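Protein kinase domain-containing protein (Chaetomium thermophilum, PDB 6Z3U) probably works as a cyclin-dependent serine/threonine kinase of the CDK7 type, phosphorylating protein substrates with ATP as part of the CDK-activating kinase complex. Local coordinates at residues B[178-183]-B[287-292]; B[197-202]-B[393-398]; B[206-211]-B[277-282]; B[224-227]-B[233-236]. All blocks are in the same frame, centred on the assembly; numbering follows the deposited sequence.

Contact 1. Residues B[178-183]-B[287-292]; sequences GDLEML and AELIIR
Leu180 and Leu289 meet through single methyls, CD2 to CD2 at 4.3 Å, where the short helix 180-185 faces the C-terminal end of helix 276-291. The meeting is loose, and helix 194-213 helps to fill it: Trp200 packs on both leucines, Met201 on Leu289. By their place in the kinase sequence the two leucines probably belong to the catalytic spine, the hydrophobic column that rises from helix 276-291 toward the adenine pocket. The side chain of Leu183 leads away from that helix, onto Trp200 and Ile228. At its start helix 180-185 is closed by a capping box, in which Asp179 OD1 accepts from Met182 N at 3.0 Å. The second attachment is polar. Arg292, just beyond helix 276-291, bends at chi3 (97°) to bring its guanidinium edge up to the carbonyl of Leu183. The bond from Arg292 NH1 to Leu183 O, 2.8 Å, is weak, the angle at hydrogen being 128°. The other guanidinium nitrogens of Arg292 bond elsewhere, NH2 to Val190 O and NE to Ile184 O. One cation thus binds two carbonyls at the end of helix 180-185, where the helix dipole would probably favour it, and a third, of Val190, beyond it.

Contact 2. Residues B[197-202]-B[393-398]; sequences IKAWMG and EDLPKK
Ala199 and Leu395 mark the nearest backbone approach, their CA atoms 8.3 Å apart, where the loop that follows helix 381-384 lies against helix 194-213. After a 3-10 turn at Glu393 and Asp394 the tail is extended from Leu395 onward, with Leu395 and Pro396 both directed at the helix. Leu395 does most of the work. Its two methyls divide the indole of Trp200 between them: CD1 lies beside the pyrrole nitrogen, 3.4 Å from Trp200 NE1, while CD2 stands over the ring face in a CH-pi contact, 4.2 Å from the centroid of the five-membered ring and 28° off its normal. The same CD2 also reaches Ala199 CB at 4.0 Å, filling the angle between indole and helix. Trp200 can receive it because its CG is anti to the carbonyl carbon (chi1 -73°), which swings the indole out from the helix toward the tail. Pro396 adds its CD carbon, 4.0 Å from Trp200 CZ2, and also touches Tyr192, whose ring meets the indole edge-to-face. Replacing Trp200 by an alanine would probably take away the surface that Leu395 CD1 and Pro396 CD lie on, opening a gap and letting this part of the tail shift. On the tail itself, Lys397 folds back so that NZ donates to Leu395 O at 3.2 Å, the donor standing 31° out of the carbonyl plane. The chemistry is therefore divided: adhesion to the helix is apolar, whereas the shape of the tail is fixed partly by polar bonds of its own.

Contact 3. Residues B[206-211]-B[277-282]; sequences RAVWWC and VDIWSV
Val208 faces Asp278, Ile279 and Val282 in an antiparallel helix-helix contact at the heart of the kinase C-lobe, between helices 194-213 and 276-291, the E and F helices of the protein kinase fold. The short axes run at 174° to one another and come no closer than 11.0 Å, a spacing bridged by Val208 from one side and Asp278, Ile279 and Val282 from the other. Beyond the apolar surface lies the polar end of Asp278, which is turned to other tasks: OD2 accepts from His218 N and His212 NE2, and OD1 from Arg219 N. The bonds to His218 N and Arg219 N hold the backbone just before the predicted proton acceptor Asp220, whose side chain is about 7 Å away, as the corresponding aspartate does in related kinases. Elsewhere on helix 194-213, Trp209 meets Phe6 of the RING-type subunit, so the same helix also serves the assembly. Within the contact the branches of Val208 divide the labour. With CG1 anti to the backbone N (chi1 179°), that methyl lies 4.1 Å from both Asp278 CB and Ile279 CD1, while CG2 slides past the side chain of Val282 to reach Val282 CG2 at 3.9 Å.

Contact 4. Residues B[224-227]-B[233-236]; sequences NNLL and EVKL
Leu227 and Lys235 form the hydrogen-bonded pair of a small antiparallel hairpin, the two-stranded unit that follows the catalytic loop in the protein kinase fold. Its two backbone bonds are unequal: Lys235 N donates to Leu227 O almost straight, at 176°, over 2.6 Å, whereas the return bond from Leu227 N to Lys235 O, 2.9 Å, is bent and weak. Weaker CA-H...O contacts supplement them, Val234 CA lying 3.3 Å from Leu227 O and Leu226 CA 3.6 Å from Lys235 O.

The apolar contacts gather round Leu226. It forms a non-hydrogen-bonded pair with Leu236, and their side chains cross on the shared face, Leu226 CD2 meeting Leu236 CD1 at 3.4 Å. Farther back along its side chain, Leu226 CB touches Val234 CG1 at 4.0 Å.

The polar side chains look outside the hairpin. Asn225, probably the counterpart of the metal-binding asparagine of related kinases, donates from ND2 to Asp220 O, a bond within the catalytic loop that holds its end, just before the strand, against the predicted proton acceptor. Lys235 bends at chi2 (-102°) and carries NZ to Pro152 O and to a salt bridge with Glu173. Leu227, on the same face as Lys235, probably corresponds to the leucine that lies beneath adenine in related kinases. On the face of Leu226 and Leu236, Leu226 rests on Leu204 of helix 194-213; Val234 reaches Met203 of that helix and Leu180 of helix 180-185.

Overall arrangement
The four contacts illustrate how a kinase C-lobe is built round two long helices. Helix 194-213 serves contacts 2 and 3, helix 276-291 contacts 1 and 3. Contact 3 and the hairpin of contact 4 lie deepest, their centres about 7 and 8 Å from the chain centre and near the predicted catalytic residues; contacts 1 and 2, though largely buried, lie farther out. Chemistry follows place: contact 3 is purely apolar between its segments, contact 4 is backbone-bonded, contact 1 adds an arginine to a leucine pair, and contact 2 presses a tail on an aromatic ring. Trp200 of contact 2 joins it to contacts 1 and 4; Met201 CE meets Val282 CG1 of contact 3, while Leu180 N probably bonds to Leu226 O.

Contact 1. Residues B[178-183]-B[287-292]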
loop_
_atom_site.group_PDB
_atom_site.type_symbol
_atom_site.label_atom_id
_atom_site.label_comp_id
_atom_site.label_asym_id
_atom_site.label_seq_id
_atom_site.Cartn_x
_atom_site.Cartn_y
_atom_site.Cartn_z
ATOM N N GLY B 178 6.512 25.389 -5.730
ATOM C CA GLY B 178 5.131 25.261 -6.145
ATOM C C GLY B 178 4.846 24.003 -6.934
ATOM O O GLY B 178 5.404 22.942 -6.648
ATOM N N ASP B 179 3.969 24.113 -7.932
ATOM C CA ASP B 179 3.570 22.979 -8.753
ATOM C C ASP B 179 3.534 23.412 -10.214
ATOM O O ASP B 179 3.817 24.565 -10.552
ATOM C CB ASP B 179 2.217 22.422 -8.292
ATOM C CG ASP B 179 1.134 23.482 -8.252
ATOM O OD1 ASP B 179 0.942 24.181 -9.272
ATOM O OD2 ASP B 179 0.470 23.611 -7.202
ATOM N N LEU B 180 3.178 22.469 -11.087
ATOM C CA LEU B 180 3.171 22.730 -12.519
ATOM C C LEU B 180 1.920 23.461 -12.987
ATOM O O LEU B 180 1.947 24.077 -14.056
ATOM C CB LEU B 180 3.304 21.415 -13.288
ATOM C CG LEU B 180 4.399 21.368 -14.351
ATOM C CD1 LEU B 180 5.754 21.680 -13.753
ATOM C CD2 LEU B 180 4.418 20.001 -15.018
ATOM N N GLU B 181 0.822 23.390 -12.231
ATOM C CA GLU B 181 -0.384 24.102 -12.635
ATOM C C GLU B 181 -0.154 25.605 -12.617
ATOM O O GLU B 181 -0.497 26.310 -13.572
ATOM C CB GLU B 181 -1.549 23.736 -11.718
ATOM C CG GLU B 181 -2.904 24.160 -12.267
ATOM C CD GLU B 181 -3.825 24.704 -11.194
ATOM O OE1 GLU B 181 -4.789 23.998 -10.820
ATOM O OE2 GLU B 181 -3.573 25.832 -10.717
ATOM N N MET B 182 0.440 26.114 -11.536
ATOM C CA MET B 182 0.625 27.555 -11.413
ATOM C C MET B 182 1.600 28.088 -12.455
ATOM O O MET B 182 1.462 29.234 -12.897
ATOM C CB MET B 182 1.097 27.906 -10.002
ATOM C CG MET B 182 2.376 27.210 -9.566
ATOM S SD MET B 182 2.821 27.562 -7.848
ATOM C CE MET B 182 1.284 27.211 -6.990
ATOM N N LEU B 183 2.584 27.287 -12.863
ATOM C CA LEU B 183 3.438 27.699 -13.970
ATOM C C LEU B 183 2.632 27.789 -15.261
ATOM O O LEU B 183 2.725 28.776 -16.000
ATOM C CB LEU B 183 4.601 26.723 -14.136
ATOM C CG LEU B 183 5.674 26.704 -13.047
ATOM C CD1 LEU B 183 6.867 25.888 -13.523
ATOM C CD2 LEU B 183 6.108 28.101 -12.663
ATOM N N ALA B 287 -0.850 17.124 -23.112
ATOM C CA ALA B 287 -1.586 18.021 -23.995
ATOM C C ALA B 287 -1.787 19.383 -23.350
ATOM O O ALA B 287 -1.674 20.415 -24.020
ATOM C CB ALA B 287 -2.933 17.405 -24.370
ATOM N N GLU B 288 -2.101 19.407 -22.054
ATOM C CA GLU B 288 -2.302 20.680 -21.370
ATOM C C GLU B 288 -1.030 21.517 -21.349
ATOM O O GLU B 288 -1.098 22.751 -21.401
ATOM C CB GLU B 288 -2.792 20.437 -19.944
ATOM C CG GLU B 288 -2.998 21.706 -19.149
ATOM C CD GLU B 288 -3.854 21.474 -17.927
ATOM O OE1 GLU B 288 -3.950 22.390 -17.082
ATOM O OE2 GLU B 288 -4.434 20.370 -17.814
ATOM N N LEU B 289 0.136 20.873 -21.257
ATOM C CA LEU B 289 1.390 21.620 -21.282
ATOM C C LEU B 289 1.594 22.306 -22.625
ATOM O O LEU B 289 2.089 23.437 -22.684
ATOM C CB LEU B 289 2.560 20.689 -20.974
ATOM C CG LEU B 289 2.803 20.419 -19.490
ATOM C CD1 LEU B 289 3.656 19.175 -19.306
ATOM C CD2 LEU B 289 3.463 21.623 -18.838
ATOM N N ILE B 290 1.206 21.641 -23.715
ATOM C CA ILE B 290 1.492 22.164 -25.047
ATOM C C ILE B 290 0.630 23.384 -25.347
ATOM O O ILE B 290 1.114 24.377 -25.903
ATOM C CB ILE B 290 1.297 21.061 -26.103
ATOM C CG1 ILE B 290 2.357 19.969 -25.927
ATOM C CG2 ILE B 290 1.362 21.658 -27.498
ATOM C CD1 ILE B 290 2.093 18.716 -26.728
ATOM N N ILE B 291 -0.658 23.333 -24.999
ATOM C CA ILE B 291 -1.564 24.443 -25.265
ATOM C C ILE B 291 -1.775 25.338 -24.048
ATOM O O ILE B 291 -2.526 26.319 -24.136
ATOM C CB ILE B 291 -2.923 23.936 -25.789
ATOM C CG1 ILE B 291 -3.628 23.068 -24.747
ATOM C CG2 ILE B 291 -2.723 23.137 -27.062
ATOM C CD1 ILE B 291 -5.105 22.867 -25.029
ATOM N N ARG B 292 -1.147 25.024 -22.912
ATOM C CA ARG B 292 -1.262 25.837 -21.696
ATOM C C ARG B 292 -2.720 26.071 -21.312
ATOM O O ARG B 292 -3.087 27.136 -20.807
ATOM C CB ARG B 292 -0.521 27.169 -21.840
ATOM C CG ARG B 292 0.971 27.046 -21.598
ATOM C CD ARG B 292 1.663 28.397 -21.527
ATOM N NE ARG B 292 1.852 28.854 -20.152
ATOM C CZ ARG B 292 2.775 29.735 -19.773
ATOM N NH1 ARG B 292 2.868 30.085 -18.500
ATOM N NH2 ARG B 292 3.611 30.258 -20.662
#

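Contact 2. Residues B[197-202]-B[393-398]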
loop_
_atom_site.group_PDB
_atom_site.type_symbol
_atom_site.label_atom_id
_atom_site.label_comp_id
_atom_site.label_asym_id
_atom_site.label_seq_id
_atom_site.Cartn_x
_atom_site.Cartn_y
_atom_site.Cartn_z
ATOM N N ILE B 197 9.061 21.323 -21.726
ATOM C CA ILE B 197 8.004 20.320 -21.675
ATOM C C ILE B 197 8.612 18.924 -21.650
ATOM O O ILE B 197 8.189 18.058 -20.874
ATOM C CB ILE B 197 7.041 20.504 -22.863
ATOM C CG1 ILE B 197 6.376 21.882 -22.787
ATOM C CG2 ILE B 197 5.994 19.392 -22.883
ATOM C CD1 ILE B 197 5.463 22.193 -23.957
ATOM N N LYS B 198 9.612 18.683 -22.501
ATOM C CA LYS B 198 10.250 17.372 -22.547
ATOM C C LYS B 198 10.918 17.035 -21.219
ATOM O O LYS B 198 10.937 15.871 -20.803
ATOM C CB LYS B 198 11.267 17.326 -23.689
ATOM C CG LYS B 198 11.934 15.972 -23.867
ATOM C CD LYS B 198 12.915 15.953 -25.035
ATOM C CE LYS B 198 12.204 16.039 -26.376
ATOM N NZ LYS B 198 13.150 15.907 -27.520
ATOM N N ALA B 199 11.481 18.038 -20.543
ATOM C CA ALA B 199 12.117 17.782 -19.255
ATOM C C ALA B 199 11.085 17.434 -18.190
ATOM O O ALA B 199 11.277 16.492 -17.414
ATOM C CB ALA B 199 12.942 18.994 -18.826
ATOM N N TRP B 200 9.984 18.186 -18.139
ATOM C CA TRP B 200 8.929 17.894 -17.172
ATOM C C TRP B 200 8.296 16.538 -17.449
ATOM O O TRP B 200 8.155 15.706 -16.546
ATOM C CB TRP B 200 7.872 18.998 -17.208
ATOM C CG TRP B 200 8.313 20.289 -16.586
ATOM C CD1 TRP B 200 9.157 20.442 -15.523
ATOM C CD2 TRP B 200 7.943 21.610 -16.997
ATOM N NE1 TRP B 200 9.326 21.776 -15.242
ATOM C CE2 TRP B 200 8.592 22.514 -16.134
ATOM C CE3 TRP B 200 7.123 22.115 -18.010
ATOM C CZ2 TRP B 200 8.445 23.894 -16.250
ATOM C CZ3 TRP B 200 6.981 23.487 -18.126
ATOM C CH2 TRP B 200 7.637 24.360 -17.250
ATOM N N MET B 201 7.911 16.295 -18.703
ATOM C CA MET B 201 7.272 15.030 -19.048
ATOM C C MET B 201 8.174 13.847 -18.722
ATOM O O MET B 201 7.690 12.783 -18.322
ATOM C CB MET B 201 6.900 15.031 -20.530
ATOM C CG MET B 201 5.717 15.919 -20.872
ATOM S SD MET B 201 4.192 15.386 -20.078
ATOM C CE MET B 201 4.016 13.743 -20.764
ATOM N N GLY B 202 9.489 14.007 -18.892
ATOM C CA GLY B 202 10.407 12.950 -18.498
ATOM C C GLY B 202 10.316 12.628 -17.020
ATOM O O GLY B 202 10.363 11.461 -16.621
ATOM N N GLU B 393 18.090 22.537 -13.445
ATOM C CA GLU B 393 18.574 23.790 -12.885
ATOM C C GLU B 393 18.215 24.986 -13.757
ATOM O O GLU B 393 18.195 26.117 -13.258
ATOM C CB GLU B 393 20.091 23.731 -12.695
ATOM C CG GLU B 393 20.547 23.026 -11.422
ATOM C CD GLU B 393 20.325 21.524 -11.463
ATOM O OE1 GLU B 393 19.955 20.946 -10.418
ATOM O OE2 GLU B 393 20.519 20.921 -12.542
ATOM N N ASP B 394 17.920 24.764 -15.036
ATOM C CA ASP B 394 17.570 25.838 -15.955
ATOM C C ASP B 394 16.075 25.932 -16.222
ATOM O O ASP B 394 15.661 26.747 -17.053
ATOM C CB ASP B 394 18.312 25.655 -17.285
ATOM C CG ASP B 394 19.804 25.899 -17.161
ATOM O OD1 ASP B 394 20.318 25.902 -16.021
ATOM O OD2 ASP B 394 20.464 26.090 -18.205
ATOM N N LEU B 395 15.256 25.127 -15.549
ATOM C CA LEU B 395 13.826 25.156 -15.798
ATOM C C LEU B 395 13.224 26.455 -15.268
ATOM O O LEU B 395 13.765 27.074 -14.348
ATOM C CB LEU B 395 13.146 23.959 -15.142
ATOM C CG LEU B 395 13.262 22.619 -15.871
ATOM C CD1 LEU B 395 12.741 21.483 -15.008
ATOM C CD2 LEU B 395 12.504 22.659 -17.189
ATOM N N PRO B 396 12.091 26.880 -15.824
ATOM C CA PRO B 396 11.445 28.098 -15.321
ATOM C C PRO B 396 11.024 27.962 -13.866
ATOM O O PRO B 396 10.559 26.907 -13.427
ATOM C CB PRO B 396 10.228 28.259 -16.241
ATOM C CG PRO B 396 10.571 27.505 -17.472
ATOM C CD PRO B 396 11.433 26.363 -17.036
ATOM N N LYS B 397 11.197 29.047 -13.117
ATOM C CA LYS B 397 10.757 29.141 -11.734
ATOM C C LYS B 397 9.499 30.001 -11.659
ATOM O O LYS B 397 9.244 30.843 -12.524
ATOM C CB LYS B 397 11.848 29.755 -10.846
ATOM C CG LYS B 397 12.862 28.773 -10.257
ATOM C CD LYS B 397 13.618 28.006 -11.337
ATOM C CE LYS B 397 14.703 27.114 -10.737
ATOM N NZ LYS B 397 15.111 26.005 -11.653
ATOM N N LYS B 398 8.707 29.779 -10.613
ATOM C CA LYS B 398 7.540 30.622 -10.392
ATOM C C LYS B 398 7.995 32.051 -10.109
ATOM O O LYS B 398 9.086 32.284 -9.583
ATOM C CB LYS B 398 6.703 30.102 -9.223
ATOM C CG LYS B 398 7.498 29.911 -7.943
ATOM C CD LYS B 398 6.605 29.898 -6.713
ATOM C CE LYS B 398 7.436 29.837 -5.438
ATOM N NZ LYS B 398 8.377 30.994 -5.321
#

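Contact 3. Residues B[206-211]-B[277-282]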
loop_
_atom_site.group_PDB
_atom_site.type_symbol
_atom_site.label_atom_id
_atom_site.label_comp_id
_atom_site.label_asym_id
_atom_site.label_seq_id
_atom_site.Cartn_x
_atom_site.Cartn_y
_atom_site.Cartn_z
ATOM N N ARG B 206 8.699 9.085 -15.519
ATOM C CA ARG B 206 9.450 8.237 -14.599
ATOM C C ARG B 206 8.667 7.996 -13.314
ATOM O O ARG B 206 8.687 6.888 -12.767
ATOM C CB ARG B 206 10.809 8.860 -14.284
ATOM C CG ARG B 206 11.804 8.829 -15.433
ATOM C CD ARG B 206 13.192 9.248 -14.959
ATOM N NE ARG B 206 14.187 9.199 -16.026
ATOM C CZ ARG B 206 14.540 10.234 -16.784
ATOM N NH1 ARG B 206 13.984 11.427 -16.601
ATOM N NH2 ARG B 206 15.456 10.073 -17.731
ATOM N N ALA B 207 7.948 9.011 -12.831
ATOM C CA ALA B 207 7.162 8.842 -11.614
ATOM C C ALA B 207 6.071 7.799 -11.812
ATOM O O ALA B 207 5.932 6.870 -11.009
ATOM C CB ALA B 207 6.559 10.181 -11.189
ATOM N N VAL B 208 5.291 7.928 -12.887
ATOM C CA VAL B 208 4.231 6.955 -13.131
ATOM C C VAL B 208 4.822 5.592 -13.461
ATOM O O VAL B 208 4.256 4.557 -13.092
ATOM C CB VAL B 208 3.292 7.448 -14.245
ATOM C CG1 VAL B 208 2.211 6.424 -14.525
ATOM C CG2 VAL B 208 2.669 8.766 -13.852
ATOM N N TRP B 209 5.964 5.557 -14.151
ATOM C CA TRP B 209 6.628 4.280 -14.379
ATOM C C TRP B 209 6.998 3.623 -13.057
ATOM O O TRP B 209 6.790 2.419 -12.873
ATOM C CB TRP B 209 7.874 4.473 -15.242
ATOM C CG TRP B 209 8.760 3.259 -15.282
ATOM C CD1 TRP B 209 8.624 2.169 -16.091
ATOM C CD2 TRP B 209 9.915 3.014 -14.470
ATOM N NE1 TRP B 209 9.625 1.263 -15.836
ATOM C CE2 TRP B 209 10.430 1.758 -14.844
ATOM C CE3 TRP B 209 10.563 3.737 -13.463
ATOM C CZ2 TRP B 209 11.561 1.209 -14.247
ATOM C CZ3 TRP B 209 11.685 3.190 -12.873
ATOM C CH2 TRP B 209 12.173 1.938 -13.266
ATOM N N TRP B 210 7.532 4.404 -12.115
ATOM C CA TRP B 210 7.925 3.846 -10.826
ATOM C C TRP B 210 6.712 3.376 -10.032
ATOM O O TRP B 210 6.771 2.347 -9.347
ATOM C CB TRP B 210 8.722 4.879 -10.037
ATOM C CG TRP B 210 9.209 4.378 -8.724
ATOM C CD1 TRP B 210 8.899 4.876 -7.496
ATOM C CD2 TRP B 210 10.081 3.265 -8.500
ATOM N NE1 TRP B 210 9.534 4.151 -6.518
ATOM C CE2 TRP B 210 10.266 3.156 -7.108
ATOM C CE3 TRP B 210 10.727 2.355 -9.342
ATOM C CZ2 TRP B 210 11.070 2.173 -6.538
ATOM C CZ3 TRP B 210 11.525 1.379 -8.774
ATOM C CH2 TRP B 210 11.689 1.297 -7.385
ATOM N N CYS B 211 5.604 4.116 -10.109
ATOM C CA CYS B 211 4.379 3.673 -9.456
ATOM C C CYS B 211 3.955 2.308 -9.979
ATOM O O CYS B 211 3.711 1.377 -9.204
ATOM C CB CYS B 211 3.265 4.694 -9.681
ATOM S SG CYS B 211 3.465 6.236 -8.775
ATOM N N VAL B 277 -5.113 3.544 -17.192
ATOM C CA VAL B 277 -5.923 4.661 -16.718
ATOM C C VAL B 277 -5.037 5.839 -16.332
ATOM O O VAL B 277 -5.410 7.001 -16.528
ATOM C CB VAL B 277 -6.817 4.224 -15.542
ATOM C CG1 VAL B 277 -7.823 3.187 -16.005
ATOM C CG2 VAL B 277 -5.975 3.700 -14.386
ATOM N N ASP B 278 -3.853 5.563 -15.775
ATOM C CA ASP B 278 -2.938 6.642 -15.413
ATOM C C ASP B 278 -2.252 7.238 -16.636
ATOM O O ASP B 278 -2.012 8.449 -16.687
ATOM C CB ASP B 278 -1.889 6.148 -14.416
ATOM C CG ASP B 278 -2.407 6.110 -12.991
ATOM O OD1 ASP B 278 -3.322 6.895 -12.663
ATOM O OD2 ASP B 278 -1.884 5.307 -12.193
ATOM N N ILE B 279 -1.918 6.406 -17.625
ATOM C CA ILE B 279 -1.253 6.909 -18.823
ATOM C C ILE B 279 -2.133 7.938 -19.522
ATOM O O ILE B 279 -1.639 8.949 -20.036
ATOM C CB ILE B 279 -0.885 5.739 -19.755
ATOM C CG1 ILE B 279 0.515 5.212 -19.429
ATOM C CG2 ILE B 279 -0.955 6.156 -21.209
ATOM C CD1 ILE B 279 0.691 4.771 -18.002
ATOM N N TRP B 280 -3.447 7.710 -19.538
ATOM C CA TRP B 280 -4.355 8.673 -20.152
ATOM C C TRP B 280 -4.247 10.034 -19.481
ATOM O O TRP B 280 -4.177 11.068 -20.154
ATOM C CB TRP B 280 -5.793 8.163 -20.072
ATOM C CG TRP B 280 -6.804 9.130 -20.613
ATOM C CD1 TRP B 280 -7.334 10.213 -19.968
ATOM C CD2 TRP B 280 -7.421 9.092 -21.903
ATOM N NE1 TRP B 280 -8.235 10.855 -20.782
ATOM C CE2 TRP B 280 -8.307 10.185 -21.975
ATOM C CE3 TRP B 280 -7.309 8.241 -23.005
ATOM C CZ2 TRP B 280 -9.077 10.447 -23.105
ATOM C CZ3 TRP B 280 -8.071 8.503 -24.125
ATOM C CH2 TRP B 280 -8.945 9.596 -24.168
ATOM N N SER B 281 -4.250 10.056 -18.147
ATOM C CA SER B 281 -4.100 11.320 -17.435
ATOM C C SER B 281 -2.791 12.002 -17.804
ATOM O O SER B 281 -2.746 13.228 -17.967
ATOM C CB SER B 281 -4.177 11.081 -15.931
ATOM O OG SER B 281 -5.455 10.593 -15.572
ATOM N N VAL B 282 -1.715 11.228 -17.945
ATOM C CA VAL B 282 -0.454 11.802 -18.403
ATOM C C VAL B 282 -0.631 12.427 -19.778
ATOM O O VAL B 282 -0.150 13.536 -20.043
ATOM C CB VAL B 282 0.648 10.730 -18.405
ATOM C CG1 VAL B 282 1.866 11.222 -19.159
ATOM C CG2 VAL B 282 1.014 10.367 -16.982
#

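Contact 4. Residues B[224-227]-B[233-236]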
loop_
_atom_site.group_PDB
_atom_site.type_symbol
_atom_site.label_atom_id
_atom_site.label_comp_id
_atom_site.label_asym_id
_atom_site.label_seq_id
_atom_site.Cartn_x
_atom_site.Cartn_y
_atom_site.Cartn_z
ATOM N N ASN B 224 -1.725 20.297 -10.738
ATOM C CA ASN B 224 -1.562 20.818 -9.385
ATOM C C ASN B 224 -1.139 19.755 -8.379
ATOM O O ASN B 224 -0.877 20.099 -7.223
ATOM C CB ASN B 224 -2.855 21.485 -8.912
ATOM C CG ASN B 224 -4.056 20.582 -9.045
ATOM O OD1 ASN B 224 -4.564 20.366 -10.146
ATOM N ND2 ASN B 224 -4.528 20.053 -7.923
ATOM N N ASN B 225 -1.082 18.485 -8.776
ATOM C CA ASN B 225 -0.518 17.432 -7.942
ATOM C C ASN B 225 0.927 17.121 -8.306
ATOM O O ASN B 225 1.468 16.109 -7.848
ATOM C CB ASN B 225 -1.366 16.161 -8.048
ATOM C CG ASN B 225 -2.697 16.284 -7.330
ATOM O OD1 ASN B 225 -2.885 17.156 -6.479
ATOM N ND2 ASN B 225 -3.631 15.402 -7.669
ATOM N N LEU B 226 1.556 17.960 -9.126
ATOM C CA LEU B 226 2.957 17.816 -9.520
ATOM C C LEU B 226 3.747 18.951 -8.870
ATOM O O LEU B 226 3.834 20.053 -9.407
ATOM C CB LEU B 226 3.096 17.830 -11.043
ATOM C CG LEU B 226 2.444 16.646 -11.757
ATOM C CD1 LEU B 226 2.291 16.903 -13.241
ATOM C CD2 LEU B 226 3.274 15.399 -11.525
ATOM N N LEU B 227 4.324 18.667 -7.704
ATOM C CA LEU B 227 5.080 19.659 -6.958
ATOM C C LEU B 227 6.522 19.720 -7.458
ATOM O O LEU B 227 7.040 18.773 -8.056
ATOM C CB LEU B 227 5.043 19.329 -5.469
ATOM C CG LEU B 227 3.648 19.010 -4.925
ATOM C CD1 LEU B 227 3.679 18.882 -3.416
ATOM C CD2 LEU B 227 2.646 20.079 -5.339
ATOM N N GLU B 233 13.544 19.643 -9.802
ATOM C CA GLU B 233 13.009 18.308 -10.036
ATOM C C GLU B 233 11.542 18.259 -9.627
ATOM O O GLU B 233 11.178 18.696 -8.531
ATOM C CB GLU B 233 13.815 17.273 -9.248
ATOM C CG GLU B 233 13.517 15.817 -9.601
ATOM C CD GLU B 233 14.518 15.227 -10.585
ATOM O OE1 GLU B 233 15.728 15.208 -10.265
ATOM O OE2 GLU B 233 14.098 14.780 -11.675
ATOM N N VAL B 234 10.701 17.721 -10.507
ATOM C CA VAL B 234 9.264 17.633 -10.268
ATOM C C VAL B 234 8.952 16.328 -9.555
ATOM O O VAL B 234 9.482 15.267 -9.907
ATOM C CB VAL B 234 8.484 17.749 -11.591
ATOM C CG1 VAL B 234 7.054 17.283 -11.408
ATOM C CG2 VAL B 234 8.504 19.184 -12.091
ATOM N N LYS B 235 8.077 16.403 -8.552
ATOM C CA LYS B 235 7.712 15.262 -7.721
ATOM C C LYS B 235 6.200 15.061 -7.771
ATOM O O LYS B 235 5.438 16.028 -7.667
ATOM C CB LYS B 235 8.155 15.467 -6.265
ATOM C CG LYS B 235 9.492 16.178 -6.068
ATOM C CD LYS B 235 10.613 15.210 -5.719
ATOM C CE LYS B 235 11.972 15.900 -5.779
ATOM N NZ LYS B 235 13.118 14.968 -5.577
ATOM N N LEU B 236 5.775 13.814 -7.956
ATOM C CA LEU B 236 4.367 13.442 -7.831
ATOM C C LEU B 236 3.997 13.328 -6.356
ATOM O O LEU B 236 4.699 12.662 -5.589
ATOM C CB LEU B 236 4.114 12.113 -8.541
ATOM C CG LEU B 236 2.674 11.727 -8.883
ATOM C CD1 LEU B 236 1.993 12.815 -9.695
ATOM C CD2 LEU B 236 2.647 10.407 -9.630
#